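Local coordinates for protein prophenoloxidase b (PDB 3WKY) that probably oxidises phenols once activated, being the hemolymph precursor of a crustacean phenoloxidase, a type 3 copper protein that carries a dicopper-dioxygen cluster, at residues His76-Ala79 / Val80-Ser84; Leu263-Gly266 / Asn267-Trp271; Asp290-Tyr293 / Val294-Glu298. All coordinates share one frame; numbering follows the deposited sequence. Where two conformers were deposited one is given.

Contact 1. Residues His76-Ala79 / Val80-Ser84; sequences HSQA and VKDLS
Gln78 and Asp82 lie one turn apart on alpha-helix 74-89, in the all-alpha part of this hemocyanin-type fold, and are joined both through the backbone and through their side chains. The main-chain evidence is a run of i to i+4 hydrogen bonds from the N atoms of Val80, Lys81, Asp82 and Leu83 back to the O atoms of His76, Ser77, Gln78 and Ala79, respectively; in the third of them Asp82 N stands 2.8 Å from Gln78 O.

The polar side-chain contact is a hydrogen bond from Gln78 NE2 to Asp82 OD1, also 2.8 Å long. The donor approaches on the syn side of the carboxylate but 34° out of its plane, while OD1 lies nearly in the amide plane of Gln78. With CG of Gln78 anti to the backbone N, the chain bends at chi2 (64°), which brings NE2 to Asp82. Asp82 is held at both oxygens, OD2 bonding Ser59 OG. Lys81 runs fully extended beside the glutamine, with its CD 3.9 Å from Gln78 NE2, and its NZ bonds Tyr209 O. A water accepts from both Gln78 NE2 (3.0 Å) and Lys81 NZ (3.1 Å).

Apolar side chains serve other neighbours: Val80 and Leu83 pack on helix 109-122. At the far end, Ser84 OG sits 2.9 Å from Val80 O and 3.0 Å from Lys81 O.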
ATOM      1  N   HIS A  76      25.539   4.289  29.248  1.00 21.32           N
ATOM      2  CA  HIS A  76      25.493   3.269  30.291  1.00 19.60           C
ATOM      3  C   HIS A  76      26.787   2.451  30.320  1.00 23.63           C
ATOM      4  O   HIS A  76      27.309   2.161  31.398  1.00 23.03           O
ATOM      5  CB  HIS A  76      24.286   2.341  30.122  1.00 18.41           C
ATOM      6  CG  HIS A  76      23.002   2.904  30.654  1.00 19.31           C
ATOM      7  ND1 HIS A  76      22.180   2.199  31.506  1.00 20.05           N
ATOM      8  CD2 HIS A  76      22.398   4.102  30.458  1.00 24.41           C
ATOM      9  CE1 HIS A  76      21.127   2.935  31.812  1.00 22.93           C
ATOM     10  NE2 HIS A  76      21.230   4.092  31.183  1.00 21.94           N
ATOM     11  N   SER A  77      27.295   2.075  29.149  1.00 21.94           N
ATOM     12  CA  SER A  77      28.525   1.295  29.122  0.82 24.24           C
ATOM     13  C   SER A  77      29.718   2.105  29.647  1.00 24.25           C
ATOM     14  O   SER A  77      30.574   1.546  30.335  1.00 22.14           O
ATOM     15  CB  SER A  77      28.805   0.704  27.732  0.82 24.00           C
ATOM     16  OG  SER A  77      28.904   1.714  26.754  0.82 26.09           O
ATOM     17  N   GLN A  78      29.758   3.404  29.357  1.00 21.08           N
ATOM     18  CA  GLN A  78      30.845   4.244  29.855  1.00 26.70           C
ATOM     19  C   GLN A  78      30.810   4.325  31.382  1.00 25.09           C
ATOM     20  O   GLN A  78      31.853   4.404  32.032  1.00 25.24           O
ATOM     21  CB  GLN A  78      30.790   5.649  29.240  1.00 26.99           C
ATOM     22  CG  GLN A  78      32.022   6.516  29.552  1.00 28.37           C
ATOM     23  CD  GLN A  78      33.302   5.950  28.954  1.00 32.57           C
ATOM     24  OE1 GLN A  78      33.364   5.654  27.763  1.00 32.21           O
ATOM     25  NE2 GLN A  78      34.327   5.798  29.784  1.00 31.04           N
ATOM     26  N   ALA A  79      29.607   4.302  31.952  1.00 22.69           N
ATOM     27  CA  ALA A  79      29.445   4.390  33.395  1.00 24.18           C
ATOM     28  C   ALA A  79      29.957   3.125  34.077  1.00 29.48           C
ATOM     29  O   ALA A  79      30.626   3.193  35.115  1.00 25.12           O
ATOM     30  CB  ALA A  79      27.994   4.643  33.757  1.00 27.47           C
ATOM     31  N   VAL A  80      29.643   1.967  33.498  1.00 23.95           N
ATOM     32  CA  VAL A  80      30.153   0.708  34.034  1.00 24.37           C
ATOM     33  C   VAL A  80      31.675   0.655  33.902  1.00 21.08           C
ATOM     34  O   VAL A  80      32.382   0.220  34.823  1.00 24.79           O
ATOM     35  CB  VAL A  80      29.493  -0.512  33.360  1.00 23.81           C
ATOM     36  CG1 VAL A  80      30.248  -1.793  33.687  1.00 21.65           C
ATOM     37  CG2 VAL A  80      28.059  -0.639  33.827  1.00 18.79           C
ATOM     38  N   LYS A  81      32.182   1.113  32.767  1.00 22.43           N
ATOM     39  CA  LYS A  81      33.621   1.130  32.544  1.00 25.53           C
ATOM     40  C   LYS A  81      34.309   2.053  33.557  1.00 28.68           C
ATOM     41  O   LYS A  81      35.375   1.724  34.091  1.00 25.33           O
ATOM     42  CB  LYS A  81      33.928   1.603  31.129  1.00 22.01           C
ATOM     43  CG  LYS A  81      35.398   1.523  30.743  1.00 28.19           C
ATOM     44  CD  LYS A  81      35.624   2.134  29.361  1.00 24.24           C
ATOM     45  CE  LYS A  81      37.038   1.861  28.880  1.00 30.84           C
ATOM     46  NZ  LYS A  81      37.282   2.475  27.555  1.00 32.00           N
ATOM     47  N   ASP A  82      33.694   3.202  33.823  1.00 23.71           N
ATOM     48  CA  ASP A  82      34.267   4.180  34.754  1.00 24.52           C
ATOM     49  C   ASP A  82      34.266   3.692  36.209  1.00 25.03           C
ATOM     50  O   ASP A  82      35.242   3.900  36.930  1.00 28.90           O
ATOM     51  CB  ASP A  82      33.557   5.534  34.643  1.00 25.44           C
ATOM     52  CG  ASP A  82      33.865   6.257  33.339  1.00 29.61           C
ATOM     53  OD1 ASP A  82      34.736   5.778  32.581  1.00 29.93           O
ATOM     54  OD2 ASP A  82      33.239   7.313  33.078  1.00 28.25           O
ATOM     55  N   LEU A  83      33.184   3.042  36.638  1.00 24.68           N
ATOM     56  CA  LEU A  83      33.112   2.464  37.984  1.00 24.10           C
ATOM     57  C   LEU A  83      34.060   1.280  38.152  1.00 30.11           C
ATOM     58  O   LEU A  83      34.787   1.188  39.146  1.00 25.88           O
ATOM     59  CB  LEU A  83      31.689   2.022  38.323  1.00 26.02           C
ATOM     60  CG  LEU A  83      31.480   1.425  39.717  1.00 29.73           C
ATOM     61  CD1 LEU A  83      31.968   2.383  40.805  1.00 29.07           C
ATOM     62  CD2 LEU A  83      30.019   1.049  39.949  1.00 24.70           C
ATOM     63  N   SER A  84      34.049   0.363  37.189  1.00 25.90           N
ATOM     64  CA  SER A  84      34.918  -0.804  37.278  1.00 24.87           C
ATOM     65  C   SER A  84      36.386  -0.385  37.298  1.00 23.91           C
ATOM     66  O   SER A  84      37.213  -1.062  37.907  1.00 26.69           O
ATOM     67  CB  SER A  84      34.649  -1.781  36.127  1.00 23.03           C
ATOM     68  OG  SER A  84      34.911  -1.171  34.881  1.00 26.21           O
TER
HETATM   69  O   HOH W   1      37.102   5.383  28.656  1.00 42.37           O

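Contact 2. Residues Leu263-Gly266 / Asn267-Trp271; sequences LTTG and NGQEW. With NA (sodium ion), chain P.
Thr264 and Glu270 form a non-hydrogen-bonded antiparallel pair with CA atoms 3.9 Å apart, and the chain reverses beyond them through a type I turn, Thr265 to Gly268, whose last residue has a positive phi of 80°. With Thr265 N bonded to Gln269 O and Gly268 N to Thr265 O, this is the type I turn plus G1 bulge of a 3:5 hairpin, here with a single bridge. Trp271 N closes the open end on Leu263 O (2.9 Å).

Thr265 is the side chain most involved in the bend. It places OG1 between its own backbone N and carbonyl carbon, turned in over the bend. There it accepts from Asn267 N at 3.3 Å, which makes an ST turn, and weakly from Gln269 N. The same oxygen binds the sodium ion at 2.8 Å. The methyl of Thr265, CG2, comes obliquely to Trp271 NE1 at 3.5 Å. The indole also takes Leu263 CB at 3.5 Å from Trp271 CD1, and Leu263 O lies at the ring edge, in its plane. On the other side of the hairpin Thr264 OG1, bonded to Thr145 OG1, and Glu270 OE2 share a water, 2.8 Å and 3.0 Å from it respectively.

Glu270 also comes close to Glu270 of the second subunit, and such like charges would be expected to raise the affinity of one carboxylate for a proton. At the turn, one threonine oxygen accepts backbone N-H groups while binding sodium, so the position of the cation and the shape of the turn are probably linked, though the sodium-oxygen distance is long.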
ATOM      1  N   LEU A 263       8.182  -9.426  32.939  1.00 18.16           N
ATOM      2  CA  LEU A 263       9.244  -9.195  33.928  1.00 19.99           C
ATOM      3  C   LEU A 263       9.104  -7.816  34.553  1.00 21.76           C
ATOM      4  O   LEU A 263       8.752  -6.854  33.866  1.00 18.94           O
ATOM      5  CB  LEU A 263      10.624  -9.282  33.275  1.00 17.91           C
ATOM      6  CG  LEU A 263      11.056 -10.632  32.694  1.00 19.84           C
ATOM      7  CD1 LEU A 263      12.419 -10.489  32.031  1.00 19.49           C
ATOM      8  CD2 LEU A 263      11.090 -11.722  33.767  1.00 22.24           C
ATOM      9  N   THR A 264       9.415  -7.714  35.847  1.00 18.03           N
ATOM     10  CA  THR A 264       9.376  -6.439  36.564  1.00 20.79           C
ATOM     11  C   THR A 264      10.642  -6.329  37.407  1.00 19.76           C
ATOM     12  O   THR A 264      10.986  -7.279  38.120  1.00 21.22           O
ATOM     13  CB  THR A 264       8.152  -6.373  37.493  1.00 21.90           C
ATOM     14  OG1 THR A 264       6.953  -6.576  36.723  1.00 24.57           O
ATOM     15  CG2 THR A 264       8.074  -5.026  38.219  1.00 22.00           C
ATOM     16  N   THR A 265      11.342  -5.198  37.329  1.00 20.38           N
ATOM     17  CA  THR A 265      12.596  -5.054  38.091  1.00 25.79           C
ATOM     18  C   THR A 265      12.307  -4.859  39.574  1.00 36.22           C
ATOM     19  O   THR A 265      11.162  -4.633  39.962  1.00 24.95           O
ATOM     20  CB  THR A 265      13.456  -3.862  37.633  1.00 24.22           C
ATOM     21  OG1 THR A 265      12.844  -2.628  38.046  1.00 25.32           O
ATOM     22  CG2 THR A 265      13.654  -3.870  36.121  1.00 26.97           C
ATOM     23  N   GLY A 266      13.355  -4.931  40.393  1.00 31.04           N
ATOM     24  CA  GLY A 266      13.210  -4.800  41.832  1.00 38.78           C
ATOM     25  C   GLY A 266      12.825  -3.401  42.262  1.00 36.84           C
ATOM     26  O   GLY A 266      12.453  -3.180  43.417  1.00 53.25           O
ATOM     27  N   ASN A 267      12.925  -2.450  41.339  1.00 37.08           N
ATOM     28  CA  ASN A 267      12.443  -1.101  41.594  1.00 38.53           C
ATOM     29  C   ASN A 267      10.996  -0.940  41.145  1.00 39.02           C
ATOM     30  O   ASN A 267      10.496   0.180  41.040  1.00 42.96           O
ATOM     31  CB  ASN A 267      13.329  -0.059  40.898  1.00 39.72           C
ATOM     32  CG  ASN A 267      14.747  -0.044  41.432  1.00 43.67           C
ATOM     33  OD1 ASN A 267      15.711  -0.154  40.670  1.00 47.92           O
ATOM     34  ND2 ASN A 267      14.884   0.092  42.745  1.00 39.44           N
ATOM     35  N   GLY A 268      10.327  -2.060  40.873  1.00 37.16           N
ATOM     36  CA  GLY A 268       8.904  -2.039  40.548  1.00 31.63           C
ATOM     37  C   GLY A 268       8.605  -1.645  39.114  1.00 43.43           C
ATOM     38  O   GLY A 268       7.442  -1.456  38.727  1.00 34.91           O
ATOM     39  N   GLN A 269       9.665  -1.532  38.319  1.00 30.48           N
ATOM     40  CA  GLN A 269       9.555  -1.111  36.930  1.00 37.19           C
ATOM     41  C   GLN A 269       9.345  -2.298  35.983  1.00 31.69           C
ATOM     42  O   GLN A 269      10.287  -3.050  35.720  1.00 31.56           O
ATOM     43  CB  GLN A 269      10.828  -0.362  36.543  1.00 37.69           C
ATOM     44  CG  GLN A 269      11.043   0.922  37.319  1.00 50.84           C
ATOM     45  CD  GLN A 269      10.763   2.154  36.475  1.00 67.68           C
ATOM     46  OE1 GLN A 269      11.562   2.517  35.605  1.00 62.25           O
ATOM     47  NE2 GLN A 269       9.622   2.798  36.721  1.00 56.28           N
ATOM     48  N   GLU A 270       8.121  -2.460  35.474  1.00 26.57           N
ATOM     49  CA  GLU A 270       7.822  -3.534  34.522  1.00 37.40           C
ATOM     50  C   GLU A 270       8.449  -3.260  33.154  1.00 25.41           C
ATOM     51  O   GLU A 270       8.309  -2.156  32.629  1.00 24.51           O
ATOM     52  CB  GLU A 270       6.311  -3.714  34.364  1.00 31.34           C
ATOM     53  CG  GLU A 270       5.950  -4.681  33.238  1.00 24.30           C
ATOM     54  CD  GLU A 270       4.503  -5.141  33.254  1.00 48.42           C
ATOM     55  OE1 GLU A 270       3.825  -5.000  32.208  1.00 43.90           O
ATOM     56  OE2 GLU A 270       4.052  -5.667  34.296  1.00 46.80           O
ATOM     57  N   TRP A 271       9.141  -4.251  32.586  1.00 19.96           N
ATOM     58  CA  TRP A 271       9.792  -4.084  31.297  1.00 15.70           C
ATOM     59  C   TRP A 271       8.736  -3.856  30.219  1.00 17.18           C
ATOM     60  O   TRP A 271       7.682  -4.505  30.211  1.00 18.56           O
ATOM     61  CB  TRP A 271      10.613  -5.329  30.921  1.00 16.47           C
ATOM     62  CG  TRP A 271      11.847  -5.529  31.775  1.00 18.37           C
ATOM     63  CD1 TRP A 271      11.897  -6.056  33.037  1.00 20.92           C
ATOM     64  CD2 TRP A 271      13.204  -5.207  31.418  1.00 14.89           C
ATOM     65  NE1 TRP A 271      13.197  -6.067  33.491  1.00 19.47           N
ATOM     66  CE2 TRP A 271      14.019  -5.563  32.517  1.00 19.24           C
ATOM     67  CE3 TRP A 271      13.805  -4.662  30.277  1.00 15.62           C
ATOM     68  CZ2 TRP A 271      15.404  -5.380  32.508  1.00 21.42           C
ATOM     69  CZ3 TRP A 271      15.175  -4.471  30.274  1.00 19.72           C
ATOM     70  CH2 TRP A 271      15.963  -4.832  31.386  1.00 21.93           C
TER
HETATM   71 NA    NA P 714      14.902  -0.780  37.429  1.00 35.62          NA
HETATM   72  O   HOH W   2       6.900  -7.133  31.257  1.00 23.95           O
HETATM   73  O   HOH W   3       4.499  -5.414  37.243  1.00 29.46           O

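Contact 3. Residues Asp290-Tyr293 / Val294-Glu298; sequences DSNY and VSQLE
At the N-terminus of helix 294-310 the Gln296 amide reaches back over Asn292 and Tyr293, and its OE1 is approached from opposite faces of the amide plane, by Asn292 ND2 on one and Tyr293 N on the other. The two amide planes are 33° apart; the tyrosine ring is turned 51° from the glutamine amide and meets OE1 only at its edge, near CD1. The same ring stacks on Tyr293 of the third subunit, so this helix start is also part of an interface between subunits.

Tyr293 is the N-cap. Gln296, at N3, supplies the half of a capping box in which the N3 side chain accepts from the N-cap N-H: Tyr293 N to Gln296 OE1 measures 3.0 Å. The reciprocal half is absent: Gln296 N makes a weak bond to the backbone Tyr293 O and none to the tyrosine side chain. Separately, Val294 N bonds Asp282 OD1. The glutamine can span this distance because its chain is straight, CG lying anti to the backbone N (chi1 -179°) and chi2 extended as well.

OE1 is thus doubly gripped, for the bond from Asn292 ND2 is 2.9 Å long and nearly in the plane of the asparagine amide, although it arrives above the glutamine's carbonyl plane. Both bonds resist rotation of the Gln296 amide, and its other end is tied too: a water accepts from Gln296 NE2 at 2.9 Å and donates to Ser291 O at 2.8 Å.

Helical bonding begins at Tyr293 O, which accepts almost straight from Leu297 N (3.1 Å). Leu297, packed on Phe363 of helix 356-365, brings its CD1 to 3.4 Å from that same carbonyl oxygen, Tyr293 O.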
ATOM      1  N   ASP A 290      20.776  13.415  20.627  1.00 21.26           N
ATOM      2  CA  ASP A 290      21.333  12.074  20.846  1.00 18.32           C
ATOM      3  C   ASP A 290      20.638  10.970  20.040  1.00 21.12           C
ATOM      4  O   ASP A 290      20.811   9.786  20.323  1.00 17.39           O
ATOM      5  CB  ASP A 290      21.282  11.699  22.330  1.00 26.37           C
ATOM      6  CG  ASP A 290      22.236  12.520  23.173  1.00 34.78           C
ATOM      7  OD1 ASP A 290      23.011  13.313  22.599  1.00 31.41           O
ATOM      8  OD2 ASP A 290      22.209  12.365  24.412  1.00 33.41           O
ATOM      9  N   SER A 291      19.879  11.359  19.023  1.00 19.87           N
ATOM     10  CA  SER A 291      19.069  10.408  18.255  1.00 15.16           C
ATOM     11  C   SER A 291      19.843   9.595  17.228  1.00 16.85           C
ATOM     12  O   SER A 291      20.979   9.936  16.863  1.00 17.77           O
ATOM     13  CB  SER A 291      17.949  11.175  17.551  1.00 15.05           C
ATOM     14  OG  SER A 291      17.205  11.863  18.522  1.00 16.82           O
ATOM     15  N   ASN A 292      19.229   8.500  16.772  1.00 14.53           N
ATOM     16  CA  ASN A 292      19.777   7.706  15.670  1.00 13.71           C
ATOM     17  C   ASN A 292      18.648   7.306  14.724  1.00 15.32           C
ATOM     18  O   ASN A 292      17.481   7.302  15.131  1.00 15.82           O
ATOM     19  CB  ASN A 292      20.531   6.465  16.176  1.00 15.49           C
ATOM     20  CG  ASN A 292      21.870   6.819  16.799  1.00 17.34           C
ATOM     21  OD1 ASN A 292      21.998   6.867  18.020  1.00 17.29           O
ATOM     22  ND2 ASN A 292      22.868   7.095  15.956  1.00 16.39           N
ATOM     23  N   TYR A 293      18.988   6.996  13.472  1.00 12.92           N
ATOM     24  CA  TYR A 293      17.956   6.874  12.425  1.00 14.96           C
ATOM     25  C   TYR A 293      18.115   5.609  11.610  1.00 13.17           C
ATOM     26  O   TYR A 293      19.227   5.127  11.432  1.00 14.14           O
ATOM     27  CB  TYR A 293      18.012   8.108  11.524  1.00 12.57           C
ATOM     28  CG  TYR A 293      17.836   9.377  12.333  1.00 12.03           C
ATOM     29  CD1 TYR A 293      18.914   9.979  12.987  1.00 18.66           C
ATOM     30  CD2 TYR A 293      16.580   9.942  12.485  1.00 14.13           C
ATOM     31  CE1 TYR A 293      18.725  11.139  13.769  1.00 19.06           C
ATOM     32  CE2 TYR A 293      16.385  11.092  13.250  1.00 17.12           C
ATOM     33  CZ  TYR A 293      17.460  11.686  13.882  1.00 19.81           C
ATOM     34  OH  TYR A 293      17.231  12.825  14.643  1.00 20.01           O
ATOM     35  N   VAL A 294      17.002   5.059  11.118  1.00 12.08           N
ATOM     36  CA  VAL A 294      17.063   3.794  10.376  1.00 11.51           C
ATOM     37  C   VAL A 294      17.957   3.931   9.142  1.00 13.87           C
ATOM     38  O   VAL A 294      18.800   3.066   8.871  1.00 13.28           O
ATOM     39  CB  VAL A 294      15.641   3.298   9.966  1.00 13.99           C
ATOM     40  CG1 VAL A 294      15.735   2.030   9.086  1.00 13.14           C
ATOM     41  CG2 VAL A 294      14.774   3.025  11.201  1.00 12.96           C
ATOM     42  N   SER A 295      17.828   5.037   8.410  1.00 11.35           N
ATOM     43  CA  SER A 295      18.610   5.153   7.174  1.00 12.62           C
ATOM     44  C   SER A 295      20.084   5.422   7.469  1.00 14.22           C
ATOM     45  O   SER A 295      20.944   5.170   6.636  1.00 15.68           O
ATOM     46  CB  SER A 295      18.048   6.239   6.265  1.00 13.53           C
ATOM     47  OG  SER A 295      18.294   7.512   6.827  1.00 17.21           O
ATOM     48  N   GLN A 296      20.364   5.927   8.666  1.00 14.90           N
ATOM     49  CA  GLN A 296      21.733   6.066   9.151  1.00 12.98           C
ATOM     50  C   GLN A 296      22.364   4.679   9.328  1.00 13.65           C
ATOM     51  O   GLN A 296      23.451   4.400   8.789  1.00 14.88           O
ATOM     52  CB  GLN A 296      21.709   6.833  10.476  1.00 16.23           C
ATOM     53  CG  GLN A 296      23.075   7.093  11.114  1.00 16.41           C
ATOM     54  CD  GLN A 296      22.916   7.723  12.488  1.00 21.38           C
ATOM     55  OE1 GLN A 296      21.978   7.393  13.222  1.00 16.82           O
ATOM     56  NE2 GLN A 296      23.813   8.648  12.838  1.00 17.45           N
ATOM     57  N   LEU A 297      21.673   3.800  10.051  1.00 14.45           N
ATOM     58  CA  LEU A 297      22.137   2.410  10.198  1.00 15.33           C
ATOM     59  C   LEU A 297      22.249   1.718   8.840  1.00 16.08           C
ATOM     60  O   LEU A 297      23.162   0.917   8.608  1.00 13.60           O
ATOM     61  CB  LEU A 297      21.206   1.594  11.116  1.00 14.06           C
ATOM     62  CG  LEU A 297      21.478   1.662  12.629  1.00 15.26           C
ATOM     63  CD1 LEU A 297      21.291   3.093  13.154  1.00 16.32           C
ATOM     64  CD2 LEU A 297      20.576   0.688  13.396  1.00 17.75           C
ATOM     65  N   GLU A 298      21.320   2.019   7.940  1.00 13.63           N
ATOM     66  CA  GLU A 298      21.375   1.449   6.592  1.00 15.99           C
ATOM     67  C   GLU A 298      22.601   1.893   5.824  1.00 13.19           C
ATOM     68  O   GLU A 298      23.211   1.103   5.094  1.00 14.04           O
ATOM     69  CB  GLU A 298      20.104   1.783   5.809  1.00 13.36           C
ATOM     70  CG  GLU A 298      18.909   1.017   6.340  1.00 13.62           C
ATOM     71  CD  GLU A 298      17.607   1.440   5.712  1.00 21.71           C
ATOM     72  OE1 GLU A 298      17.534   2.579   5.192  1.00 19.62           O
ATOM     73  OE2 GLU A 298      16.647   0.636   5.769  1.00 19.77           O
TER
HETATM   74  O   HOH W   4      23.015  10.431  14.997  1.00 33.93           O

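Along the chain the contacts come in series. Contact 1 lies within helix 74-89 of the hemocyanin all-alpha domain; contacts 2 and 3 belong to the copper-containing domain, contact 2 in the long connection between helices 218-239 and 294-310 and contact 3 where that connection becomes helix 294-310. The centre of contact 1 is about 22 Å from that of contact 2 and about 24 Å from that of contact 3; the centres of contacts 2 and 3 are about 29 Å apart. None touch, yet each has a side chain about 12 Å from the dicopper cluster: Ser77, Trp271 and Leu297. Contact 3 lies in an interface with a third subunit and contact 2 faces a second, consistent with this connection lying at subunit boundaries of the six-chain assembly.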